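Local coordinates for cobalamin biosynthesis protein CobN (Mycobacterium tuberculosis, PDB 7C6O), which is the large catalytic subunit of cobaltochelatase, which probably inserts cobalt into the corrin ring in cobalamin biosynthesis at the expense of ATP, at residues His530-Ala535 with Asp578-Asp583; Asp457-Leu462 with Asp468-Tyr473. One frame throughout, in Å; residues are numbered along the deposited sequence. Where two conformers were deposited one is given.

Interaction 1: His530-Ala535 with Asp578-Asp583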
ATOM      1  N   HIS A 530       7.759  22.184  14.544  1.00 17.54           N
ATOM      2  CA  HIS A 530       9.192  22.264  14.812  1.00 18.17           C
ATOM      3  C   HIS A 530       9.633  21.169  15.774  1.00 18.64           C
ATOM      4  O   HIS A 530      10.746  20.646  15.652  1.00 16.39           O
ATOM      5  CB  HIS A 530       9.560  23.637  15.379  1.00 15.14           C
ATOM      6  CG  HIS A 530       9.334  24.774  14.430  1.00 16.34           C
ATOM      7  ND1 HIS A 530      10.076  24.948  13.280  1.00 17.30           N
ATOM      8  CD2 HIS A 530       8.460  25.807  14.473  1.00 17.79           C
ATOM      9  CE1 HIS A 530       9.663  26.035  12.654  1.00 18.52           C
ATOM     10  NE2 HIS A 530       8.683  26.575  13.355  1.00 19.20           N
ATOM     11  N   HIS A 531       8.779  20.813  16.737  1.00 16.74           N
ATOM     12  CA  HIS A 531       9.111  19.726  17.653  1.00 19.54           C
ATOM     13  C   HIS A 531       9.194  18.393  16.917  1.00 18.01           C
ATOM     14  O   HIS A 531      10.108  17.597  17.163  1.00 17.87           O
ATOM     15  CB  HIS A 531       8.079  19.660  18.779  1.00 18.57           C
ATOM     16  CG  HIS A 531       8.298  18.530  19.733  1.00 24.22           C
ATOM     17  ND1 HIS A 531       7.569  17.362  19.684  1.00 25.81           N
ATOM     18  CD2 HIS A 531       9.171  18.386  20.759  1.00 25.09           C
ATOM     19  CE1 HIS A 531       7.978  16.549  20.642  1.00 27.19           C
ATOM     20  NE2 HIS A 531       8.951  17.147  21.307  1.00 25.73           N
ATOM     21  N   TYR A 532       8.249  18.138  16.008  1.00 16.01           N
ATOM     22  CA  TYR A 532       8.289  16.919  15.207  1.00 15.20           C
ATOM     23  C   TYR A 532       9.586  16.836  14.412  1.00 14.91           C
ATOM     24  O   TYR A 532      10.266  15.803  14.412  1.00 15.37           O
ATOM     25  CB  TYR A 532       7.075  16.874  14.274  1.00 12.64           C
ATOM     26  CG  TYR A 532       6.868  15.552  13.565  1.00 15.61           C
ATOM     27  CD1 TYR A 532       7.675  15.178  12.495  1.00 15.62           C
ATOM     28  CD2 TYR A 532       5.858  14.684  13.955  1.00 15.57           C
ATOM     29  CE1 TYR A 532       7.491  13.978  11.845  1.00 18.28           C
ATOM     30  CE2 TYR A 532       5.665  13.473  13.307  1.00 15.30           C
ATOM     31  CZ  TYR A 532       6.483  13.128  12.252  1.00 18.73           C
ATOM     32  OH  TYR A 532       6.301  11.929  11.602  1.00 18.36           O
ATOM     33  N   LEU A 533       9.946  17.922  13.724  1.00 14.65           N
ATOM     34  CA  LEU A 533      11.162  17.919  12.918  1.00 16.48           C
ATOM     35  C   LEU A 533      12.406  17.812  13.792  1.00 17.11           C
ATOM     36  O   LEU A 533      13.338  17.070  13.462  1.00 18.03           O
ATOM     37  CB  LEU A 533      11.217  19.176  12.051  1.00 16.94           C
ATOM     38  CG  LEU A 533      10.096  19.318  11.020  1.00 18.90           C
ATOM     39  CD1 LEU A 533      10.105  20.708  10.399  1.00 19.28           C
ATOM     40  CD2 LEU A 533      10.223  18.252   9.945  1.00 18.35           C
ATOM     41  N   ALA A 534      12.438  18.543  14.911  1.00 17.48           N
ATOM     42  CA  ALA A 534      13.599  18.497  15.793  1.00 18.83           C
ATOM     43  C   ALA A 534      13.846  17.087  16.317  1.00 19.60           C
ATOM     44  O   ALA A 534      14.997  16.639  16.395  1.00 18.58           O
ATOM     45  CB  ALA A 534      13.419  19.471  16.955  1.00 16.04           C
ATOM     46  N   ALA A 535      12.776  16.372  16.676  1.00 18.35           N
ATOM     47  CA  ALA A 535      12.933  15.037  17.240  1.00 17.19           C
ATOM     48  C   ALA A 535      13.575  14.085  16.238  1.00 17.46           C
ATOM     49  O   ALA A 535      14.507  13.346  16.576  1.00 18.01           O
ATOM     50  CB  ALA A 535      11.580  14.504  17.706  1.00 14.16           C
ATOM     51  N   ASP A 578      10.650  13.765   3.776  1.00 13.54           N
ATOM     52  CA  ASP A 578      12.056  13.846   3.399  1.00 14.43           C
ATOM     53  C   ASP A 578      12.841  14.715   4.374  1.00 14.53           C
ATOM     54  O   ASP A 578      13.963  14.369   4.765  1.00 14.56           O
ATOM     55  CB  ASP A 578      12.184  14.381   1.973  1.00 14.87           C
ATOM     56  CG  ASP A 578      13.622  14.423   1.491  1.00 15.34           C
ATOM     57  OD1 ASP A 578      14.082  13.421   0.900  1.00 16.98           O
ATOM     58  OD2 ASP A 578      14.289  15.457   1.700  1.00 15.05           O
ATOM     59  N   ALA A 579      12.266  15.852   4.775  1.00 14.61           N
ATOM     60  CA  ALA A 579      12.937  16.722   5.733  1.00 15.94           C
ATOM     61  C   ALA A 579      13.120  16.028   7.078  1.00 16.44           C
ATOM     62  O   ALA A 579      14.154  16.194   7.737  1.00 14.51           O
ATOM     63  CB  ALA A 579      12.147  18.019   5.906  1.00 16.77           C
ATOM     64  N   ALA A 580      12.131  15.241   7.499  1.00 14.83           N
ATOM     65  CA  ALA A 580      12.216  14.578   8.795  1.00 14.69           C
ATOM     66  C   ALA A 580      13.209  13.420   8.764  1.00 15.43           C
ATOM     67  O   ALA A 580      14.097  13.328   9.620  1.00 15.02           O
ATOM     68  CB  ALA A 580      10.832  14.090   9.227  1.00 10.23           C
ATOM     69  N   LEU A 581      13.084  12.530   7.777  1.00 13.24           N
ATOM     70  CA  LEU A 581      13.836  11.278   7.794  1.00 16.40           C
ATOM     71  C   LEU A 581      15.232  11.408   7.193  1.00 17.62           C
ATOM     72  O   LEU A 581      16.170  10.762   7.675  1.00 17.99           O
ATOM     73  CB  LEU A 581      13.055  10.188   7.054  1.00 14.99           C
ATOM     74  CG  LEU A 581      13.587   8.760   7.186  1.00 15.66           C
ATOM     75  CD1 LEU A 581      13.707   8.367   8.655  1.00 17.37           C
ATOM     76  CD2 LEU A 581      12.678   7.786   6.448  1.00 14.84           C
ATOM     77  N   GLY A 582      15.390  12.223   6.152  1.00 15.27           N
ATOM     78  CA  GLY A 582      16.707  12.415   5.558  1.00 16.83           C
ATOM     79  C   GLY A 582      17.275  11.129   4.987  1.00 15.27           C
ATOM     80  O   GLY A 582      16.578  10.348   4.330  1.00 15.04           O
ATOM     81  N   ASP A 583      18.563  10.900   5.246  1.00 13.84           N
ATOM     82  CA  ASP A 583      19.274   9.721   4.769  1.00 15.37           C
ATOM     83  C   ASP A 583      19.155   8.522   5.705  1.00 16.99           C
ATOM     84  O   ASP A 583      19.784   7.490   5.444  1.00 18.69           O
ATOM     85  CB  ASP A 583      20.763  10.040   4.566  1.00 18.52           C
ATOM     86  CG  ASP A 583      21.005  11.067   3.476  1.00 21.68           C
ATOM     87  OD1 ASP A 583      20.156  11.199   2.572  1.00 23.60           O
ATOM     88  OD2 ASP A 583      22.059  11.737   3.523  1.00 24.46           O
TER
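Tyr532 and Leu533, neighbours on one helix, both rest on Ala580 near the end of another. Tyr532 comes first. Its ring is met at the edge, near the ring plane, where CE1 lies 4.2 Å from Ala580 CB. The phenol end is held elsewhere: OH is hydrogen-bonded to OD1 of Asn560, and Pro509, Leu561 and Leu564 also touch this side chain. Leu533 follows and reaches two residues with one branch. Its CD2 methyl lies 4.3 Å from Ala580 CB and 4.5 Å from Ala579 CB. With chi1 -63° and chi2 170° the CD2 branch is the one turned to the alanines. The Ala580 methyl therefore sits in a notch between the tyrosine edge and the leucine branch. Ala580 presents only a methyl here, which is compatible with the close approach of the backbones, Leu533 CA lying 5.4 Å from Ala580 CA. The second helix ends just beyond: Gly582, with positive phi, is the first residue to leave it. Asp578 faces a different set of partners, forming salt bridges with Arg345 and Arg348. Between the two segments the contact is apolar packing of buried groups, and no hydrogen bond crosses it. A polar link between the two helices comes from Arg537, further along the first, which hydrogen-bonds through NH2 to Ala580 O.

Interaction 2: Asp457-Leu462 with Asp468-Tyr473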
ATOM      1  N   ASP A 457      19.612  26.686  12.298  1.00 21.62           N
ATOM      2  CA  ASP A 457      20.645  26.500  11.285  1.00 22.43           C
ATOM      3  C   ASP A 457      20.282  25.372  10.324  1.00 22.94           C
ATOM      4  O   ASP A 457      20.513  25.482   9.115  1.00 22.49           O
ATOM      5  CB  ASP A 457      21.998  26.228  11.945  1.00 25.50           C
ATOM      6  CG  ASP A 457      22.613  27.476  12.563  1.00 30.25           C
ATOM      7  OD1 ASP A 457      22.192  28.599  12.207  1.00 28.44           O
ATOM      8  OD2 ASP A 457      23.527  27.330  13.403  1.00 29.11           O
ATOM      9  N   TRP A 458      19.705  24.281  10.839  1.00 20.00           N
ATOM     10  CA  TRP A 458      19.234  23.223   9.950  1.00 18.36           C
ATOM     11  C   TRP A 458      17.964  23.643   9.225  1.00 17.59           C
ATOM     12  O   TRP A 458      17.827  23.427   8.016  1.00 18.76           O
ATOM     13  CB  TRP A 458      18.982  21.923  10.719  1.00 16.34           C
ATOM     14  CG  TRP A 458      18.139  20.977   9.905  1.00 15.50           C
ATOM     15  CD1 TRP A 458      18.566  20.160   8.900  1.00 16.41           C
ATOM     16  CD2 TRP A 458      16.720  20.793   9.994  1.00 17.96           C
ATOM     17  NE1 TRP A 458      17.505  19.463   8.370  1.00 17.53           N
ATOM     18  CE2 TRP A 458      16.360  19.835   9.023  1.00 17.73           C
ATOM     19  CE3 TRP A 458      15.719  21.338  10.808  1.00 19.36           C
ATOM     20  CZ2 TRP A 458      15.044  19.409   8.843  1.00 16.47           C
ATOM     21  CZ3 TRP A 458      14.411  20.913  10.627  1.00 19.32           C
ATOM     22  CH2 TRP A 458      14.087  19.957   9.651  1.00 17.82           C
ATOM     23  N   PHE A 459      17.014  24.228   9.959  1.00 17.74           N
ATOM     24  CA  PHE A 459      15.735  24.615   9.371  1.00 18.90           C
ATOM     25  C   PHE A 459      15.938  25.524   8.164  1.00 21.22           C
ATOM     26  O   PHE A 459      15.216  25.416   7.164  1.00 19.16           O
ATOM     27  CB  PHE A 459      14.878  25.294  10.443  1.00 17.40           C
ATOM     28  CG  PHE A 459      13.454  25.543  10.036  1.00 16.98           C
ATOM     29  CD1 PHE A 459      12.556  24.494   9.911  1.00 18.42           C
ATOM     30  CD2 PHE A 459      13.003  26.833   9.816  1.00 18.88           C
ATOM     31  CE1 PHE A 459      11.239  24.729   9.549  1.00 18.89           C
ATOM     32  CE2 PHE A 459      11.688  27.074   9.455  1.00 18.87           C
ATOM     33  CZ  PHE A 459      10.806  26.021   9.322  1.00 17.94           C
ATOM     34  N   ALA A 460      16.952  26.392   8.221  1.00 20.12           N
ATOM     35  CA  ALA A 460      17.205  27.348   7.150  1.00 18.92           C
ATOM     36  C   ALA A 460      17.724  26.697   5.874  1.00 21.35           C
ATOM     37  O   ALA A 460      17.671  27.326   4.813  1.00 21.94           O
ATOM     38  CB  ALA A 460      18.197  28.410   7.626  1.00 19.31           C
ATOM     39  N   THR A 461      18.233  25.463   5.943  1.00 16.23           N
ATOM     40  CA  THR A 461      18.700  24.786   4.740  1.00 20.05           C
ATOM     41  C   THR A 461      17.570  24.155   3.940  1.00 19.62           C
ATOM     42  O   THR A 461      17.818  23.651   2.841  1.00 20.49           O
ATOM     43  CB  THR A 461      19.729  23.705   5.088  1.00 18.83           C
ATOM     44  OG1 THR A 461      19.076  22.606   5.735  1.00 19.66           O
ATOM     45  CG2 THR A 461      20.805  24.267   6.007  1.00 22.16           C
ATOM     46  N   LEU A 462      16.350  24.171   4.460  1.00 17.81           N
ATOM     47  CA  LEU A 462      15.206  23.600   3.769  1.00 15.13           C
ATOM     48  C   LEU A 462      14.676  24.566   2.714  1.00 15.93           C
ATOM     49  O   LEU A 462      14.884  25.778   2.808  1.00 20.29           O
ATOM     50  CB  LEU A 462      14.109  23.269   4.774  1.00 13.86           C
ATOM     51  CG  LEU A 462      14.471  22.235   5.839  1.00 18.02           C
ATOM     52  CD1 LEU A 462      13.352  22.110   6.859  1.00 13.95           C
ATOM     53  CD2 LEU A 462      14.764  20.888   5.192  1.00 17.63           C
ATOM     54  N   ASP A 468       8.101  28.063   4.664  1.00 17.46           N
ATOM     55  CA  ASP A 468       6.981  28.999   4.685  1.00 19.98           C
ATOM     56  C   ASP A 468       5.742  28.365   5.307  1.00 18.46           C
ATOM     57  O   ASP A 468       5.053  28.997   6.115  1.00 19.42           O
ATOM     58  CB  ASP A 468       6.659  29.488   3.272  1.00 21.89           C
ATOM     59  CG  ASP A 468       7.655  30.512   2.762  1.00 27.72           C
ATOM     60  OD1 ASP A 468       8.533  30.944   3.538  1.00 26.18           O
ATOM     61  OD2 ASP A 468       7.552  30.882   1.574  1.00 28.82           O
ATOM     62  N   VAL A 469       5.442  27.116   4.949  1.00 17.90           N
ATOM     63  CA  VAL A 469       4.232  26.467   5.447  0.67 17.32           C
ATOM     64  C   VAL A 469       4.385  26.096   6.917  1.00 17.38           C
ATOM     65  O   VAL A 469       3.450  26.239   7.714  1.00 19.50           O
ATOM     66  CB  VAL A 469       3.899  25.239   4.579  0.67 16.55           C
ATOM     67  CG1 VAL A 469       2.723  24.474   5.159  0.67 17.11           C
ATOM     68  CG2 VAL A 469       3.608  25.668   3.149  0.67 16.50           C
ATOM     69  N   VAL A 470       5.568  25.613   7.303  1.00 17.95           N
ATOM     70  CA  VAL A 470       5.787  25.219   8.694  1.00 17.82           C
ATOM     71  C   VAL A 470       5.672  26.429   9.613  1.00 18.77           C
ATOM     72  O   VAL A 470       5.001  26.382  10.651  1.00 19.30           O
ATOM     73  CB  VAL A 470       7.146  24.513   8.853  1.00 17.84           C
ATOM     74  CG1 VAL A 470       7.487  24.345  10.325  1.00 16.17           C
ATOM     75  CG2 VAL A 470       7.126  23.159   8.157  1.00 19.00           C
ATOM     76  N   THR A 471       6.316  27.540   9.241  1.00 16.54           N
ATOM     77  CA  THR A 471       6.237  28.733  10.078  1.00 17.10           C
ATOM     78  C   THR A 471       4.851  29.361  10.029  1.00 16.94           C
ATOM     79  O   THR A 471       4.442  30.026  10.987  1.00 17.15           O
ATOM     80  CB  THR A 471       7.295  29.759   9.663  1.00 20.73           C
ATOM     81  OG1 THR A 471       7.124  30.096   8.282  1.00 23.76           O
ATOM     82  CG2 THR A 471       8.698  29.205   9.883  1.00 20.61           C
ATOM     83  N   ALA A 472       4.115  29.165   8.932  1.00 17.09           N
ATOM     84  CA  ALA A 472       2.766  29.715   8.848  1.00 20.96           C
ATOM     85  C   ALA A 472       1.849  29.085   9.888  1.00 20.33           C
ATOM     86  O   ALA A 472       0.993  29.764  10.468  1.00 22.35           O
ATOM     87  CB  ALA A 472       2.200  29.514   7.444  1.00 22.27           C
ATOM     88  N   TYR A 473       2.022  27.790  10.149  1.00 19.16           N
ATOM     89  CA  TYR A 473       1.177  27.088  11.104  1.00 20.31           C
ATOM     90  C   TYR A 473       1.764  27.042  12.508  1.00 22.72           C
ATOM     91  O   TYR A 473       1.008  27.063  13.486  1.00 22.97           O
ATOM     92  CB  TYR A 473       0.912  25.660  10.619  1.00 19.62           C
ATOM     93  CG  TYR A 473      -0.110  25.574   9.510  1.00 20.69           C
ATOM     94  CD1 TYR A 473       0.260  25.728   8.181  1.00 19.57           C
ATOM     95  CD2 TYR A 473      -1.450  25.336   9.795  1.00 20.19           C
ATOM     96  CE1 TYR A 473      -0.677  25.645   7.167  1.00 19.85           C
ATOM     97  CE2 TYR A 473      -2.391  25.253   8.790  1.00 20.99           C
ATOM     98  CZ  TYR A 473      -2.001  25.409   7.480  1.00 22.12           C
ATOM     99  OH  TYR A 473      -2.939  25.324   6.479  1.00 24.32           O
TER
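Trp458 O, one residue before the Phe459 that packs on Val470 and Thr471, accepts two bonds from Thr461. The hydroxyl OG1 donates at 2.7 Å, in the carbonyl plane, with a C=O...donor angle of 145°. Thr461 N donates to the same oxygen at 2.9 Å. Thr461 is the third residue of a type I turn from Phe459 to Leu462. Leu462 CD1 folds back 3.5 Å above one face of the Trp458 ring, toward its rim. Phe459 carries the contact with the second helix. Its CG is anti to the backbone N (chi1 -171°), and the ring extends toward that helix. Thr471 CG2 meets the ring edge, 3.7 Å from Phe459 CE2. Val470 CG1 approaches obliquely, 3.9 Å from Phe459 CE1. Phe459 CZ lies between the two, touching both methyls. Thr471 gives the ring its methyl while OG1 turns back to bond Thr467 O on its own helix. His530 of helix 530-539 meets the Phe459 ring edge-to-face. The two helices pack on that helix within the CobN/magnesium chelatase family region. The arrangement is that of two consecutive helices joined by a short loop, an aromatic residue near the end of the first packing against the second.

In the fold
Along the chain, interaction 2 comes first. It closes the short loop between helices 452-459 and 464-474. The chain then runs through strands 492-500 and 503-507 before reaching helix 530-539. Interaction 1 closes the longer excursion from that helix to helix 576-581. The two contacts are in series; neither nests in nor crosses the other. The centres of interactions 1 and 2 are about 11 Å apart, and they touch: Ala579 O lies 3.5 Å from Trp458 CZ2. Along the chain helix 576-581 falls between strands 551-555 and 586-591, which pair in parallel. Helix 530-539 touches helices 452-459 and 464-474 and strand 492-500, linking the helices to that mixed sheet.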